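Local coordinates for malonyl CoA-ACP transacylase (Xanthomonas oryzae pv. oryzae, PDB 3K89), which probably catalyses transfer of the malonyl group from malonyl-CoA to holo-acyl carrier protein, releasing CoA, at residues T64-L69 / H114-R119. Sequence-based numbering, arbitrary orientation.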
ATOM      1  N   THR A  64      11.564  -2.515   1.714  1.00 12.02           N
ATOM      2  CA  THR A  64      10.443  -1.776   2.309  1.00 12.11           C
ATOM      3  C   THR A  64       9.196  -2.636   2.342  1.00 11.35           C
ATOM      4  O   THR A  64       8.445  -2.601   3.321  1.00 11.56           O
ATOM      5  CB  THR A  64      10.090  -0.511   1.512  1.00 12.38           C
ATOM      6  OG1 THR A  64      11.299   0.106   1.064  1.00 13.50           O
ATOM      7  CG2 THR A  64       9.303   0.460   2.363  1.00 14.11           C
ATOM      8  N   GLN A  65       8.967  -3.370   1.260  1.00 10.29           N
ATOM      9  CA  GLN A  65       7.716  -4.124   1.102  1.00  9.54           C
ATOM     10  C   GLN A  65       7.544  -5.207   2.183  1.00  9.96           C
ATOM     11  O   GLN A  65       6.556  -5.175   2.892  1.00  9.18           O
ATOM     12  CB  GLN A  65       7.579  -4.692  -0.314  1.00  9.89           C
ATOM     13  CG  GLN A  65       7.274  -3.585  -1.336  1.00  9.77           C
ATOM     14  CD  GLN A  65       6.953  -4.149  -2.690  1.00  9.79           C
ATOM     15  OE1 GLN A  65       6.193  -5.122  -2.823  1.00 10.25           O
ATOM     16  NE2 GLN A  65       7.513  -3.527  -3.726  1.00 11.50           N
ATOM     17  N   PRO A  66       8.513  -6.133   2.341  1.00  9.85           N
ATOM     18  CA  PRO A  66       8.325  -7.092   3.456  1.00 10.02           C
ATOM     19  C   PRO A  66       8.349  -6.442   4.843  1.00 10.00           C
ATOM     20  O   PRO A  66       7.674  -6.910   5.772  1.00  9.41           O
ATOM     21  CB  PRO A  66       9.502  -8.072   3.286  1.00  9.72           C
ATOM     22  CG  PRO A  66      10.556  -7.288   2.482  1.00 10.35           C
ATOM     23  CD  PRO A  66       9.735  -6.412   1.557  1.00 10.74           C
ATOM     24  N   ALA A  67       9.110  -5.369   5.002  1.00  9.88           N
ATOM     25  CA  ALA A  67       9.119  -4.649   6.272  1.00 10.03           C
ATOM     26  C   ALA A  67       7.744  -4.054   6.623  1.00  9.96           C
ATOM     27  O   ALA A  67       7.285  -4.187   7.762  1.00 10.31           O
ATOM     28  CB  ALA A  67      10.195  -3.570   6.252  1.00 10.67           C
ATOM     29  N   LEU A  68       7.090  -3.430   5.641  1.00  9.97           N
ATOM     30  CA  LEU A  68       5.764  -2.869   5.842  1.00  9.58           C
ATOM     31  C   LEU A  68       4.689  -3.931   5.953  1.00  9.31           C
ATOM     32  O   LEU A  68       3.696  -3.740   6.658  1.00 10.07           O
ATOM     33  CB  LEU A  68       5.403  -1.932   4.696  1.00  9.20           C
ATOM     34  CG  LEU A  68       6.099  -0.578   4.799  1.00 10.57           C
ATOM     35  CD1 LEU A  68       5.753   0.204   3.550  1.00 11.18           C
ATOM     36  CD2 LEU A  68       5.650   0.159   6.059  1.00 10.31           C
ATOM     37  N   LEU A  69       4.868  -5.041   5.249  1.00  8.65           N
ATOM     38  CA  LEU A  69       3.948  -6.168   5.403  1.00  8.79           C
ATOM     39  C   LEU A  69       4.008  -6.742   6.825  1.00  9.56           C
ATOM     40  O   LEU A  69       2.971  -6.969   7.457  1.00  9.02           O
ATOM     41  CB  LEU A  69       4.206  -7.239   4.347  1.00  9.32           C
ATOM     42  CG  LEU A  69       3.124  -8.326   4.338  1.00  9.97           C
ATOM     43  CD1 LEU A  69       2.628  -8.703   2.937  1.00 14.07           C
ATOM     44  CD2 LEU A  69       3.626  -9.538   5.088  1.00 13.60           C
ATOM     45  N   HIS A 114       7.796 -13.436   1.726  1.00 11.81           N
ATOM     46  CA  HIS A 114       8.618 -13.915   0.600  1.00 12.66           C
ATOM     47  C   HIS A 114       8.130 -13.298  -0.715  1.00 11.97           C
ATOM     48  O   HIS A 114       8.927 -12.785  -1.526  1.00 12.16           O
ATOM     49  CB  HIS A 114       8.569 -15.443   0.533  1.00 13.83           C
ATOM     50  CG  HIS A 114       9.216 -16.017  -0.690  1.00 17.64           C
ATOM     51  ND1 HIS A 114      10.560 -15.871  -0.957  1.00 23.16           N
ATOM     52  CD2 HIS A 114       8.708 -16.759  -1.701  1.00 22.84           C
ATOM     53  CE1 HIS A 114      10.850 -16.487  -2.090  1.00 24.17           C
ATOM     54  NE2 HIS A 114       9.743 -17.036  -2.559  1.00 23.60           N
ATOM     55  N   LEU A 115       6.816 -13.316  -0.908  1.00 11.09           N
ATOM     56  CA  LEU A 115       6.238 -12.862  -2.151  1.00 10.88           C
ATOM     57  C   LEU A 115       6.517 -11.379  -2.421  1.00 11.18           C
ATOM     58  O   LEU A 115       6.800 -11.005  -3.551  1.00 12.09           O
ATOM     59  CB  LEU A 115       4.732 -13.134  -2.157  1.00 10.66           C
ATOM     60  CG  LEU A 115       3.954 -12.745  -3.422  1.00 11.97           C
ATOM     61  CD1 LEU A 115       4.502 -13.449  -4.665  1.00 12.43           C
ATOM     62  CD2 LEU A 115       2.461 -13.035  -3.240  1.00 12.67           C
ATOM     63  N   VAL A 116       6.404 -10.543  -1.396  1.00 10.76           N
ATOM     64  CA  VAL A 116       6.606  -9.109  -1.625  1.00 10.76           C
ATOM     65  C   VAL A 116       8.078  -8.716  -1.700  1.00 11.18           C
ATOM     66  O   VAL A 116       8.408  -7.708  -2.329  1.00 11.52           O
ATOM     67  CB  VAL A 116       5.791  -8.211  -0.664  1.00 10.32           C
ATOM     68  CG1 VAL A 116       4.295  -8.555  -0.761  1.00 11.27           C
ATOM     69  CG2 VAL A 116       6.320  -8.325   0.782  1.00 10.08           C
ATOM     70  N   ARG A 117       8.966  -9.504  -1.086  1.00 11.61           N
ATOM     71  CA  ARG A 117      10.397  -9.338  -1.382  1.00 12.60           C
ATOM     72  C   ARG A 117      10.627  -9.575  -2.887  1.00 12.61           C
ATOM     73  O   ARG A 117      11.299  -8.764  -3.549  1.00 12.90           O
ATOM     74  CB  ARG A 117      11.263 -10.280  -0.529  1.00 12.90           C
ATOM     75  CG  ARG A 117      12.767 -10.243  -0.906  1.00 15.86           C
ATOM     76  CD  ARG A 117      13.582  -9.489   0.102  1.00 19.27           C
ATOM     77  NE  ARG A 117      14.959  -9.233  -0.354  1.00 20.34           N
ATOM     78  CZ  ARG A 117      16.025  -9.974  -0.043  1.00 19.52           C
ATOM     79  NH1 ARG A 117      15.913 -11.051   0.726  1.00 20.93           N
ATOM     80  NH2 ARG A 117      17.225  -9.625  -0.518  1.00 20.52           N
ATOM     81  N   LEU A 118      10.042 -10.647  -3.424  1.00 12.26           N
ATOM     82  CA  LEU A 118      10.124 -10.932  -4.866  1.00 12.46           C
ATOM     83  C   LEU A 118       9.468  -9.823  -5.675  1.00 12.56           C
ATOM     84  O   LEU A 118      10.037  -9.355  -6.665  1.00 12.49           O
ATOM     85  CB  LEU A 118       9.499 -12.279  -5.225  1.00 13.06           C
ATOM     86  CG  LEU A 118      10.200 -13.537  -4.721  1.00 15.05           C
ATOM     87  CD1 LEU A 118       9.431 -14.756  -5.201  1.00 15.81           C
ATOM     88  CD2 LEU A 118      11.662 -13.591  -5.188  1.00 16.73           C
ATOM     89  N   ARG A 119       8.285  -9.373  -5.240  1.00 11.51           N
ATOM     90  CA  ARG A 119       7.592  -8.285  -5.939  1.00 11.00           C
ATOM     91  C   ARG A 119       8.490  -7.048  -6.080  1.00 11.35           C
ATOM     92  O   ARG A 119       8.652  -6.510  -7.187  1.00 11.93           O
ATOM     93  CB  ARG A 119       6.278  -7.928  -5.203  1.00 10.54           C
ATOM     94  CG  ARG A 119       5.425  -6.827  -5.868  1.00 10.42           C
ATOM     95  CD  ARG A 119       4.099  -6.721  -5.109  1.00  9.84           C
ATOM     96  NE  ARG A 119       3.199  -5.664  -5.600  1.00  8.52           N
ATOM     97  CZ  ARG A 119       3.206  -4.398  -5.179  1.00  8.55           C
ATOM     98  NH1 ARG A 119       4.117  -3.988  -4.302  1.00  8.89           N
ATOM     99  NH2 ARG A 119       2.297  -3.527  -5.647  1.00  9.97           N
TER
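With its CG anti to the backbone N (chi1 -178°) and every bond out to NE extended, Arg119 reaches far enough from its own helix to meet Gln65, whose CG lies anti to the carbonyl carbon. The two side chains cross nearly at right angles, and Arg119 NH1 donates to Gln65 OE1 at 2.8 Å. Gln65 CD and OE1 lie at the guanidinium edge, near its plane, but the amide is turned 73° from it and NH1 stands well above the carbonyl plane, 61° out of it. Glutamine suits this buried place because its amide can accept from the arginine and donate at once: NE2 is hydrogen-bonded to Thr61 OG1, which should help fix the rotation of the amide.

Helices 61-81 and 109-126, both within the acyl transferase domain, run roughly antiparallel here, their local axes 8.0 Å apart. Arg119 NH2 is hydrogen-bonded to Gln252 OE1 and to OG of Ser94, the predicted active-site serine in what is probably a nucleophile elbow; Gln65 is thus placed like a second-shell residue and is likely to steady the arginine beside the serine.

Beside this polar pair, branched Val116 packs against helix 61-81, each methyl meeting a different residue. Its CG2 presses on the backbone of Pro66, 3.5 Å from the N, an atom that carries no hydrogen and so loses no bond beneath a methyl group. CG1 points instead to Leu69, meeting CD1 at 4.1 Å.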